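Local coordinates for protein NAD-dependent epimerase/dehydratase (Methylobacillus flagellatus KT, PDB 3GPI) that is of unknown function but belongs to the NAD-dependent epimerase/dehydratase family and probably binds a nicotinamide dinucleotide through its Rossmann-type domain, at residues 61-66 and 98-103; 220-225 and 238-243; 106-111 and 135-140; 190-195 and 257-262. All blocks are in the same frame, centred on the assembly; numbering follows the deposited sequence. Where two conformers were deposited one is given.

Contact 1: 61-66 and 98-103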
loop_
_atom_site.group_PDB
_atom_site.type_symbol
_atom_site.label_atom_id
_atom_site.label_comp_id
_atom_site.label_asym_id
_atom_site.label_seq_id
_atom_site.Cartn_x
_atom_site.Cartn_y
_atom_site.Cartn_z
ATOM N N HIS A 61 -1.543 17.500 -19.613
ATOM C CA HIS A 61 -2.788 18.261 -19.828
ATOM C C HIS A 61 -3.788 18.100 -18.693
ATOM O O HIS A 61 -4.717 18.917 -18.544
ATOM C CB HIS A 61 -3.434 17.894 -21.134
ATOM C CG HIS A 61 -2.761 18.479 -22.325
ATOM N ND1 HIS A 61 -2.823 17.874 -23.558
ATOM C CD2 HIS A 61 -2.003 19.594 -22.478
ATOM C CE1 HIS A 61 -2.134 18.599 -24.429
ATOM N NE2 HIS A 61 -1.628 19.648 -23.795
ATOM N N LEU A 62 -3.626 17.063 -17.888
ATOM C CA LEU A 62 -4.470 16.905 -16.709
ATOM C C LEU A 62 -4.162 17.927 -15.625
ATOM O O LEU A 62 -4.958 18.147 -14.713
ATOM C CB LEU A 62 -4.296 15.505 -16.108
ATOM C CG LEU A 62 -4.729 14.352 -17.009
ATOM C CD1 LEU A 62 -4.210 13.030 -16.409
ATOM C CD2 LEU A 62 -6.235 14.356 -17.155
ATOM N N ARG A 63 -3.002 18.542 -15.715
ATOM C CA ARG A 63 -2.554 19.536 -14.744
ATOM C C ARG A 63 -2.833 19.149 -13.279
ATOM O O ARG A 63 -3.437 19.908 -12.535
ATOM C CB ARG A 63 -3.174 20.909 -15.085
ATOM C CG ARG A 63 -2.664 21.395 -16.439
ATOM C CD ARG A 63 -2.960 22.872 -16.720
ATOM N NE ARG A 63 -2.349 23.712 -15.685
ATOM C CZ ARG A 63 -1.046 23.905 -15.531
ATOM N NH1 ARG A 63 -0.619 24.621 -14.500
ATOM N NH2 ARG A 63 -0.159 23.455 -16.401
ATOM N N PRO A 64 -2.359 17.969 -12.863
ATOM C CA PRO A 64 -2.648 17.613 -11.469
ATOM C C PRO A 64 -1.836 18.481 -10.492
ATOM O O PRO A 64 -0.700 18.865 -10.793
ATOM C CB PRO A 64 -2.149 16.161 -11.391
ATOM C CG PRO A 64 -1.002 16.127 -12.390
ATOM C CD PRO A 64 -1.589 16.906 -13.551
ATOM N N GLU A 65 -2.406 18.755 -9.319
ATOM C CA GLU A 65 -1.635 19.310 -8.216
ATOM C C GLU A 65 -1.013 18.195 -7.387
ATOM O O GLU A 65 -0.028 18.435 -6.696
ATOM C CB GLU A 65 -2.544 20.140 -7.325
ATOM C CG GLU A 65 -2.725 21.568 -7.869
ATOM C CD GLU A 65 -4.018 21.827 -8.623
ATOM O OE1 GLU A 65 -5.055 21.146 -8.397
ATOM O OE2 GLU A 65 -4.007 22.796 -9.424
ATOM N N ILE A 66 -1.600 16.991 -7.434
ATOM C CA ILE A 66 -1.111 15.884 -6.634
ATOM C C ILE A 66 -0.926 14.656 -7.521
ATOM O O ILE A 66 -1.816 14.319 -8.322
ATOM C CB ILE A 66 -2.099 15.529 -5.491
ATOM C CG1 ILE A 66 -2.394 16.718 -4.591
ATOM C CG2 ILE A 66 -1.632 14.311 -4.676
ATOM C CD1 ILE A 66 -1.275 17.145 -3.682
ATOM N N GLY A 98 5.551 20.874 -16.330
ATOM C CA GLY A 98 4.562 21.863 -16.737
ATOM C C GLY A 98 3.316 21.824 -15.863
ATOM O O GLY A 98 2.578 22.803 -15.824
ATOM N N ALA A 99 3.035 20.683 -15.226
ATOM C CA ALA A 99 1.873 20.588 -14.333
ATOM C C ALA A 99 2.163 21.376 -13.061
ATOM O O ALA A 99 3.320 21.535 -12.662
ATOM C CB ALA A 99 1.614 19.115 -13.963
ATOM N N PRO A 100 1.119 21.844 -12.378
ATOM C CA PRO A 100 1.217 22.622 -11.156
ATOM C C PRO A 100 1.364 21.670 -9.969
ATOM O O PRO A 100 0.630 21.756 -8.991
ATOM C CB PRO A 100 -0.110 23.356 -11.141
ATOM C CG PRO A 100 -1.057 22.362 -11.718
ATOM C CD PRO A 100 -0.262 21.680 -12.827
ATOM N N LEU A 101 2.329 20.772 -10.080
ATOM C CA LEU A 101 2.476 19.701 -9.109
ATOM C C LEU A 101 2.972 20.222 -7.759
ATOM O O LEU A 101 4.022 20.873 -7.674
ATOM C CB LEU A 101 3.446 18.672 -9.704
ATOM C CG LEU A 101 3.617 17.336 -8.981
ATOM C CD1 LEU A 101 2.280 16.632 -8.999
ATOM C CD2 LEU A 101 4.669 16.486 -9.721
ATOM N N GLN A 102 2.209 19.935 -6.708
ATOM C CA GLN A 102 2.525 20.401 -5.355
ATOM C C GLN A 102 3.014 19.284 -4.441
ATOM O O GLN A 102 3.672 19.549 -3.440
ATOM C CB GLN A 102 1.291 21.031 -4.719
ATOM C CG GLN A 102 0.857 22.328 -5.402
ATOM C CD GLN A 102 -0.490 22.813 -4.904
ATOM O OE1 GLN A 102 -1.382 22.010 -4.587
ATOM N NE2 GLN A 102 -0.667 24.133 -4.881
ATOM N N HIS A 103 2.668 18.041 -4.737
ATOM C CA HIS A 103 3.064 16.952 -3.867
ATOM C C HIS A 103 2.998 15.648 -4.609
ATOM O O HIS A 103 2.124 15.425 -5.438
ATOM C CB HIS A 103 2.170 16.858 -2.618
ATOM C CG HIS A 103 2.898 16.342 -1.409
ATOM N ND1 HIS A 103 3.829 17.085 -0.722
ATOM C CD2 HIS A 103 2.897 15.119 -0.828
ATOM C CE1 HIS A 103 4.311 16.373 0.282
ATOM N NE2 HIS A 103 3.766 15.173 0.236
#
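The carbonyl oxygen of E65 receives two backbone N-H groups from segment 98-103. One is Q102 N, at 2.7 Å from E65 O and nearly straight (167° at the hydrogen); the other is H103 N, a longer, weak bond. Along the same run, E65 CA offers its hydrogen to P100 O at 3.4 Å, and I66 pairs with H103 in a parallel beta bridge, where I66 CD1 lies 3.6 Å from H103 CB. Here two loops turn into neighbouring parallel strands, 66-69 and 103-109, of the Rossmann-type sheet. At the outer end R63, its chain bent at chi3 (59°), folds its guanidinium back over P100. P100 CD sits 3.4 Å above one face of the guanidinium, toward the rim, while R63 NH2 reaches out at the edge to G98 O (2.9 Å), which lies 22° out of the guanidinium plane. The pyrrolidine of P100 also meets R63 O through its CG, and its inverse gamma turn bends the chain beside P64. Were P100 an alanine, CG and CD would be gone and the R63 guanidinium, without its cover on that face, would probably be freer to swing off G98 O. E65 and Q102 run side by side, Q102 OE1 lying 3.5 Å from E65 CB, whereas E65 OE1 bonds to the backbone N of K5. Backbone amides thus secure the start of the strand pairing, and one arginine ties the loops further out; P64 O is buried between them without a hydrogen-bond partner.

Contact 2: 220-225 and 238-243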
loop_
_atom_site.group_PDB
_atom_site.type_symbol
_atom_site.label_atom_id
_atom_site.label_comp_id
_atom_site.label_asym_id
_atom_site.label_seq_id
_atom_site.Cartn_x
_atom_site.Cartn_y
_atom_site.Cartn_z
ATOM N N VAL A 220 2.654 -15.550 11.975
ATOM C CA VAL A 220 1.765 -16.046 10.918
ATOM C C VAL A 220 0.890 -17.217 11.430
ATOM O O VAL A 220 -0.262 -17.340 11.065
ATOM C CB VAL A 220 2.541 -16.391 9.613
ATOM C CG1 VAL A 220 3.468 -17.620 9.791
ATOM C CG2 VAL A 220 1.614 -16.554 8.436
ATOM N N HIS A 221 1.441 -18.064 12.290
ATOM C CA HIS A 221 0.636 -19.164 12.805
ATOM C C HIS A 221 -0.490 -18.719 13.697
ATOM O O HIS A 221 -1.523 -19.359 13.728
ATOM C CB HIS A 221 1.518 -20.226 13.522
ATOM C CG HIS A 221 2.194 -21.163 12.570
ATOM N ND1 HIS A 221 1.767 -22.464 12.403
ATOM C CD2 HIS A 221 3.239 -20.985 11.717
ATOM C CE1 HIS A 221 2.526 -23.044 11.487
ATOM N NE2 HIS A 221 3.424 -22.176 11.059
ATOM N N ASP A 222 -0.307 -17.617 14.418
ATOM C CA ASP A 222 -1.420 -17.127 15.207
ATOM C C ASP A 222 -2.540 -16.608 14.312
ATOM O O ASP A 222 -3.719 -16.805 14.605
ATOM C CB ASP A 222 -0.979 -16.010 16.154
ATOM C CG ASP A 222 -0.142 -16.510 17.326
ATOM O OD1 ASP A 222 -0.025 -17.736 17.532
ATOM O OD2 ASP A 222 0.392 -15.628 18.013
ATOM N N LEU A 223 -2.193 -15.953 13.215
ATOM C CA LEU A 223 -3.204 -15.459 12.292
ATOM C C LEU A 223 -3.912 -16.632 11.615
ATOM O O LEU A 223 -5.134 -16.644 11.544
ATOM C CB LEU A 223 -2.535 -14.556 11.245
ATOM C CG LEU A 223 -3.490 -14.046 10.177
ATOM C CD1 LEU A 223 -4.668 -13.226 10.762
ATOM C CD2 LEU A 223 -2.765 -13.198 9.160
ATOM N N LEU A 224 -3.140 -17.614 11.164
ATOM C CA LEU A 224 -3.719 -18.781 10.482
ATOM C C LEU A 224 -4.635 -19.556 11.416
ATOM O O LEU A 224 -5.711 -19.926 10.990
ATOM C CB LEU A 224 -2.619 -19.652 9.899
ATOM C CG LEU A 224 -1.883 -19.075 8.715
ATOM C CD1 LEU A 224 -0.576 -19.864 8.512
ATOM C CD2 LEU A 224 -2.773 -19.074 7.452
ATOM N N ARG A 225 -4.239 -19.739 12.680
ATOM C CA ARG A 225 -5.118 -20.450 13.610
ATOM C C ARG A 225 -6.375 -19.657 13.907
ATOM O O ARG A 225 -7.432 -20.248 14.017
ATOM C CB ARG A 225 -4.376 -20.772 14.896
ATOM C CG ARG A 225 -3.384 -21.907 14.740
ATOM C CD ARG A 225 -2.693 -22.126 16.040
ATOM N NE ARG A 225 -1.868 -23.315 15.989
ATOM C CZ ARG A 225 -1.601 -24.042 17.069
ATOM N NH1 ARG A 225 -2.142 -23.723 18.249
ATOM N NH2 ARG A 225 -0.812 -25.101 16.941
ATOM N N GLY A 238 -2.044 -27.552 20.334
ATOM C CA GLY A 238 -0.663 -27.607 20.737
ATOM C C GLY A 238 0.024 -26.289 20.467
ATOM O O GLY A 238 -0.550 -25.362 19.888
ATOM N N ALA A 239 1.266 -26.213 20.895
ATOM C CA ALA A 239 2.103 -25.031 20.663
ATOM C C ALA A 239 2.261 -24.757 19.173
ATOM O O ALA A 239 2.343 -25.663 18.372
ATOM C CB ALA A 239 3.464 -25.246 21.279
ATOM N N THR A 240 2.291 -23.473 18.807
ATOM C CA THR A 240 2.769 -23.085 17.482
ATOM C C THR A 240 4.283 -23.229 17.417
ATOM O O THR A 240 4.951 -23.377 18.452
ATOM C CB THR A 240 2.417 -21.625 17.183
ATOM O OG1 THR A 240 2.929 -20.813 18.238
ATOM C CG2 THR A 240 0.922 -21.414 17.131
ATOM N N PRO A 241 4.861 -23.201 16.212
ATOM C CA PRO A 241 6.317 -23.205 16.132
ATOM C C PRO A 241 6.863 -21.953 16.838
ATOM O O PRO A 241 6.145 -20.974 16.992
ATOM C CB PRO A 241 6.585 -23.170 14.633
ATOM C CG PRO A 241 5.297 -23.627 13.993
ATOM C CD PRO A 241 4.230 -23.116 14.881
ATOM N N PRO A 242 8.098 -21.987 17.341
ATOM C CA PRO A 242 8.694 -20.798 17.921
ATOM C C PRO A 242 8.565 -19.566 16.994
ATOM O O PRO A 242 8.713 -19.662 15.750
ATOM C CB PRO A 242 10.200 -21.213 18.106
ATOM C CG PRO A 242 10.377 -22.400 17.279
ATOM C CD PRO A 242 9.060 -23.112 17.284
ATOM N N VAL A 243 8.261 -18.430 17.612
ATOM C CA VAL A 243 8.066 -17.186 16.874
ATOM C C VAL A 243 9.433 -16.657 16.482
ATOM O O VAL A 243 10.264 -16.345 17.360
ATOM C CB VAL A 243 7.322 -16.165 17.730
ATOM C CG1 VAL A 243 7.217 -14.812 16.997
ATOM C CG2 VAL A 243 5.938 -16.697 18.104
HETATM O O HOH W 1 2.776 -18.185 17.656
HETATM O O HOH W 2 -3.683 -25.264 20.696
#
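Three side chains of the helix that begins at V220 meet the loop 238-243, each in a different attitude. H221 presents a ring face to P241: the two side chains cross at about a right angle, and P241 CD stands 3.6 Å from the centroid of the H221 ring, 13° off its normal, a CH-pi contact over the centre. R225, one helical turn on, is extended from CG to NE and lays its guanidinium flat against T240, whose CG2 is 3.5 Å above one face, offset toward the rim. The end of the same group points at G238 O and holds it with two nitrogens, NH1 at 2.8 Å and NH2 at 3.0 Å. NH1 comes in nearly along the C=O axis, whereas NH2 approaches from well above the carbonyl plane. T240 OG1 lies between its own backbone N and carbonyl carbon (chi1 55°), which leaves CG2 for the helix and lets the hydroxyl share a water with D222 OD1; that water donates to the carboxylate. H221 NE2 is hydrogen-bonded to P176 O. The contact fastens the loop that follows helix 220-230 back onto the helix's first turns, on the surface of the molecule. Its chemistry is mixed: a charged arginine turns two of its nitrogens, NH1 and NH2, on one neutral backbone oxygen, and carbon packs over one face of the imidazole and one face of the guanidinium.

Contact 3: 106-111 and 135-140; sequences FVSSTG and KRMLEA
Strand 103-109 and helix 132-143 form one of the strand-against-helix layers of the Rossmann-type fold, and M137 of the helix meets F106, S108 and S109. The segments run nearly antiparallel, at 153°, with axes 8.8 Å apart at closest approach. M137 leaves the helix with CG anti to the backbone N (chi1 -167°) and then bends at chi2 and chi3, which brings the thioether alongside S108 and up to the ring of F106. Its SD lies 3.7 Å from F106 CZ, oblique to the ring and 4.8 Å from the centroid, a Met-aromatic contact. F106 and M137 slide past each other in opposite directions, and A140 CB closes on the same ring end at 3.7 Å from F106 CZ. On the sheet side S108 OG is 3.1 Å from M137 CG; the hydroxyl itself is bonded to E141 OE2, farther along the helix. In the fold, strand 103-109 lies between the parallel strands 66-69 and 149-158, and helix 132-143 packs on the face of the sheet that bears F106, whereas V107 points away from that helix. S109, at the end of the strand, turns the chain: its OG accepts from G111 N at 2.9 Å in an ST turn, while S109 N, buried against M137, finds no hydrogen-bond partner. Beyond the methionine, Y76 of helix 71-76 touches both M137 and S109, and L89 of helix 86-95 packs on F106.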
loop_
_atom_site.group_PDB
_atom_site.type_symbol
_atom_site.label_atom_id
_atom_site.label_comp_id
_atom_site.label_asym_id
_atom_site.label_seq_id
_atom_site.Cartn_x
_atom_site.Cartn_y
_atom_site.Cartn_z
ATOM N N PHE A 106 4.090 8.554 -2.793
ATOM C CA PHE A 106 4.643 7.397 -3.453
ATOM C C PHE A 106 4.387 6.177 -2.589
ATOM O O PHE A 106 4.812 6.159 -1.413
ATOM C CB PHE A 106 6.144 7.632 -3.659
ATOM C CG PHE A 106 6.876 6.457 -4.234
ATOM C CD1 PHE A 106 6.841 6.189 -5.595
ATOM C CD2 PHE A 106 7.607 5.619 -3.404
ATOM C CE1 PHE A 106 7.513 5.069 -6.139
ATOM C CE2 PHE A 106 8.289 4.510 -3.924
ATOM C CZ PHE A 106 8.240 4.231 -5.278
ATOM N N VAL A 107 3.744 5.159 -3.165
ATOM C CA VAL A 107 3.439 3.939 -2.423
ATOM C C VAL A 107 4.612 2.999 -2.566
ATOM O O VAL A 107 4.890 2.447 -3.623
ATOM C CB VAL A 107 2.134 3.268 -2.881
ATOM C CG1 VAL A 107 1.853 2.010 -2.071
ATOM C CG2 VAL A 107 0.946 4.252 -2.792
ATOM N N SER A 108 5.285 2.822 -1.455
ATOM C CA SER A 108 6.433 1.916 -1.370
ATOM C C SER A 108 6.010 0.692 -0.573
ATOM O O SER A 108 4.813 0.427 -0.391
ATOM C CB SER A 108 7.534 2.682 -0.683
ATOM O OG SER A 108 8.753 1.931 -0.581
ATOM N N SER A 109 6.987 -0.067 -0.078
ATOM C CA SER A 109 6.735 -1.309 0.630
ATOM C C SER A 109 7.622 -1.443 1.850
ATOM O O SER A 109 8.800 -1.089 1.786
ATOM C CB SER A 109 7.107 -2.471 -0.307
ATOM O OG SER A 109 7.024 -3.718 0.385
ATOM N N THR A 110 7.095 -1.991 2.947
ATOM C CA THR A 110 7.933 -2.327 4.108
ATOM C C THR A 110 8.921 -3.460 3.807
ATOM O O THR A 110 9.767 -3.735 4.665
ATOM C CB THR A 110 7.113 -2.631 5.340
ATOM O OG1 THR A 110 6.180 -3.668 5.016
ATOM C CG2 THR A 110 6.338 -1.355 5.798
ATOM N N GLY A 111 8.842 -4.072 2.628
ATOM C CA GLY A 111 9.822 -5.126 2.268
ATOM C C GLY A 111 11.197 -4.522 2.135
ATOM O O GLY A 111 12.186 -5.261 2.125
ATOM N N LYS A 135 15.663 -3.427 -3.229
ATOM C CA LYS A 135 16.685 -2.526 -3.746
ATOM C C LYS A 135 16.067 -1.602 -4.809
ATOM O O LYS A 135 16.346 -0.403 -4.827
ATOM C CB LYS A 135 17.877 -3.324 -4.273
ATOM C CG LYS A 135 18.709 -3.961 -3.157
ATOM C CD LYS A 135 19.752 -4.881 -3.742
ATOM C CE LYS A 135 20.711 -5.370 -2.652
ATOM N NZ LYS A 135 21.451 -6.587 -3.146
ATOM N N ARG A 136 15.248 -2.182 -5.686
ATOM C CA ARG A 136 14.558 -1.428 -6.734
ATOM C C ARG A 136 13.617 -0.411 -6.095
ATOM O O ARG A 136 13.452 0.698 -6.593
ATOM C CB ARG A 136 13.762 -2.372 -7.655
ATOM C CG ARG A 136 14.648 -3.124 -8.700
ATOM C CD ARG A 136 13.800 -4.070 -9.535
ATOM N NE ARG A 136 13.441 -5.306 -8.819
ATOM C CZ ARG A 136 12.605 -6.240 -9.281
ATOM N NH1 ARG A 136 12.363 -7.338 -8.560
ATOM N NH2 ARG A 136 12.025 -6.105 -10.480
ATOM N N MET A 137 12.989 -0.786 -4.984
ATOM C CA MET A 137 12.089 0.126 -4.330
ATOM C C MET A 137 12.792 1.300 -3.673
ATOM O O MET A 137 12.368 2.457 -3.798
ATOM C CB MET A 137 11.286 -0.637 -3.286
ATOM C CG MET A 137 10.109 0.142 -2.764
ATOM S SD MET A 137 8.885 0.834 -3.981
ATOM C CE MET A 137 7.890 -0.515 -4.259
ATOM N N LEU A 138 13.907 1.019 -3.000
ATOM C CA LEU A 138 14.691 2.117 -2.451
ATOM C C LEU A 138 15.267 3.024 -3.571
ATOM O O LEU A 138 15.378 4.230 -3.366
ATOM C CB LEU A 138 15.792 1.631 -1.484
ATOM C CG LEU A 138 15.305 0.989 -0.189
ATOM C CD1 LEU A 138 16.551 0.408 0.561
ATOM C CD2 LEU A 138 14.504 1.951 0.707
ATOM N N GLU A 139 15.597 2.449 -4.734
ATOM C CA GLU A 139 16.075 3.242 -5.865
ATOM C C GLU A 139 14.973 4.176 -6.388
ATOM O O GLU A 139 15.256 5.344 -6.712
ATOM C CB GLU A 139 16.585 2.324 -6.970
ATOM C CG GLU A 139 16.925 3.036 -8.257
ATOM C CD GLU A 139 17.697 2.159 -9.187
ATOM O OE1 GLU A 139 17.141 1.143 -9.658
ATOM O OE2 GLU A 139 18.873 2.500 -9.445
ATOM N N ALA A 140 13.734 3.674 -6.461
ATOM C CA ALA A 140 12.586 4.500 -6.876
ATOM C C ALA A 140 12.326 5.604 -5.844
ATOM O O ALA A 140 12.056 6.756 -6.228
ATOM C CB ALA A 140 11.340 3.647 -7.126
#

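Contact 4: 190-195 and 257-262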
loop_
_atom_site.group_PDB
_atom_site.type_symbol
_atom_site.label_atom_id
_atom_site.label_comp_id
_atom_site.label_asym_id
_atom_site.label_seq_id
_atom_site.Cartn_x
_atom_site.Cartn_y
_atom_site.Cartn_z
ATOM N N GLY A 190 -5.359 1.879 3.741
ATOM C CA GLY A 190 -4.289 2.454 2.935
ATOM C C GLY A 190 -4.851 3.594 2.077
ATOM O O GLY A 190 -4.252 4.668 1.998
ATOM N N ALA A 191 -6.008 3.362 1.430
ATOM C CA ALA A 191 -6.588 4.385 0.597
ATOM C C ALA A 191 -7.055 5.573 1.423
ATOM O O ALA A 191 -6.813 6.721 1.021
ATOM C CB ALA A 191 -7.783 3.796 -0.166
ATOM N N ALA A 192 -7.748 5.297 2.520
ATOM C CA ALA A 192 -8.292 6.386 3.335
ATOM C C ALA A 192 -7.176 7.179 3.995
ATOM O O ALA A 192 -7.305 8.381 4.190
ATOM C CB ALA A 192 -9.253 5.855 4.381
ATOM N N PHE A 193 -6.054 6.548 4.334
ATOM C CA PHE A 193 -4.950 7.318 4.921
ATOM C C PHE A 193 -4.362 8.255 3.871
ATOM O O PHE A 193 -4.063 9.435 4.157
ATOM C CB PHE A 193 -3.869 6.370 5.462
ATOM C CG PHE A 193 -2.676 7.095 6.053
ATOM C CD1 PHE A 193 -2.838 7.979 7.086
ATOM C CD2 PHE A 193 -1.398 6.836 5.586
ATOM C CE1 PHE A 193 -1.757 8.636 7.648
ATOM C CE2 PHE A 193 -0.288 7.496 6.126
ATOM C CZ PHE A 193 -0.477 8.390 7.154
ATOM N N ILE A 194 -4.189 7.786 2.647
ATOM C CA ILE A 194 -3.712 8.701 1.596
ATOM C C ILE A 194 -4.701 9.841 1.352
ATOM O O ILE A 194 -4.301 11.010 1.264
ATOM C CB ILE A 194 -3.455 7.982 0.279
ATOM C CG1 ILE A 194 -2.379 6.913 0.484
ATOM C CG2 ILE A 194 -3.072 8.983 -0.808
ATOM C CD1 ILE A 194 -2.229 5.979 -0.689
ATOM N N ALA A 195 -6.003 9.540 1.335
ATOM C CA ALA A 195 -6.999 10.615 1.196
ATOM C C ALA A 195 -6.934 11.564 2.352
ATOM O O ALA A 195 -7.078 12.790 2.152
ATOM C CB ALA A 195 -8.414 10.052 1.061
ATOM N N SER A 257 -0.540 11.287 13.196
ATOM C CA SER A 257 -1.081 12.189 12.168
ATOM C C SER A 257 -2.521 12.497 12.458
ATOM O O SER A 257 -3.077 13.426 11.843
ATOM C CB SER A 257 -1.013 11.560 10.762
ATOM O OG SER A 257 -1.984 10.512 10.649
ATOM N N GLY A 258 -3.151 11.713 13.338
ATOM C CA GLY A 258 -4.567 11.884 13.648
ATOM C C GLY A 258 -5.470 10.958 12.853
ATOM O O GLY A 258 -6.674 10.926 13.104
ATOM N N TYR A 259 -4.889 10.219 11.906
ATOM C CA TYR A 259 -5.694 9.293 11.125
ATOM C C TYR A 259 -6.259 8.203 12.029
ATOM O O TYR A 259 -5.545 7.669 12.880
ATOM C CB TYR A 259 -4.848 8.678 9.990
ATOM C CG TYR A 259 -5.686 7.662 9.228
ATOM C CD1 TYR A 259 -6.707 8.091 8.380
ATOM C CD2 TYR A 259 -5.478 6.291 9.387
ATOM C CE1 TYR A 259 -7.529 7.194 7.699
ATOM C CE2 TYR A 259 -6.264 5.387 8.699
ATOM C CZ TYR A 259 -7.300 5.835 7.894
ATOM O OH TYR A 259 -8.127 4.962 7.257
ATOM N N GLN A 260 -7.533 7.867 11.828
ATOM C CA GLN A 260 -8.201 6.799 12.604
ATOM C C GLN A 260 -8.410 5.562 11.749
ATOM O O GLN A 260 -9.100 5.578 10.740
ATOM C CB GLN A 260 -9.533 7.263 13.173
ATOM C CG GLN A 260 -9.323 8.306 14.265
ATOM C CD GLN A 260 -10.617 8.829 14.824
ATOM O OE1 GLN A 260 -11.446 9.372 14.095
ATOM N NE2 GLN A 260 -10.786 8.701 16.135
ATOM N N LEU A 261 -7.749 4.473 12.136
ATOM C CA LEU A 261 -7.921 3.246 11.381
ATOM C C LEU A 261 -9.354 2.727 11.369
ATOM O O LEU A 261 -10.020 2.643 12.419
ATOM C CB LEU A 261 -6.994 2.170 11.945
ATOM C CG LEU A 261 -5.499 2.372 11.689
ATOM C CD1 LEU A 261 -4.649 1.651 12.739
ATOM C CD2 LEU A 261 -5.059 1.988 10.257
ATOM N N ILE A 262 -9.809 2.366 10.184
ATOM C CA ILE A 262 -11.107 1.697 10.022
ATOM C C ILE A 262 -11.013 0.286 10.613
ATOM O O ILE A 262 -11.937 -0.176 11.278
ATOM C CB ILE A 262 -11.489 1.589 8.540
ATOM C CG1 ILE A 262 -11.585 2.987 7.906
ATOM C CG2 ILE A 262 -12.829 0.835 8.341
ATOM C CD1 ILE A 262 -11.610 2.934 6.393
#
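F193 and Y259 both set CG anti to the backbone N (chi1 179° and 177°), and this brings the two rings together between helix 187-201 and the loop 257-262. The edge of F193 is turned to the face of Y259 in an offset edge-to-face pair, centroids 5.4 Å apart and planes at 63°. Between the rings F193 CD1 comes within 3.6 Å of Y259 CG. F193 CB adds a CH-pi contact, standing 4.1 Å from the centroid of the Y259 ring and almost on its normal, so that the tyrosine lies flat against the helix. At its far end Y259 OH comes within 3.2 Å of A192 CB and is hydrogen-bonded to D189 OD1, an oxygen that also takes the backbone N of I262. The helix packs on the Rossmann-type sheet through F193 and I194, which touch L152 of strand 149-158, and Y259 thus attaches the chain that follows helix 252-256 to helix 187-201. With an alanine in place of Y259, D189 would probably lose its phenol partner and the edge of F193 the face it rests on. S257 OG lies in the plane of the F193 ring at its edge, 3.5 Å from CE1, and accepts from Y259 N at 3.2 Å in an ST turn; the same oxygen is bonded to L254 O.

Along the chain contact 1 comes first, contact 3 follows in series, and contact 4 closes a long loop within which contact 2 is nested. Contacts 1 and 3 share strand 103-109, one at its entry and the other toward its end, with centres 23 Å apart. Contact 4 lies about 20 Å from contact 3 between centres. F106 faces helix 132-143, whereas V107 points away from it and its CG2 touches I194 CD1 at 4.2 Å, which places helix 187-201 on the other face of strand 103-109. Contacts 3 and 4 thus lie about the central sheet, while contacts 1 and 2, their centres about 48 Å apart, lie toward opposite ends of the molecule.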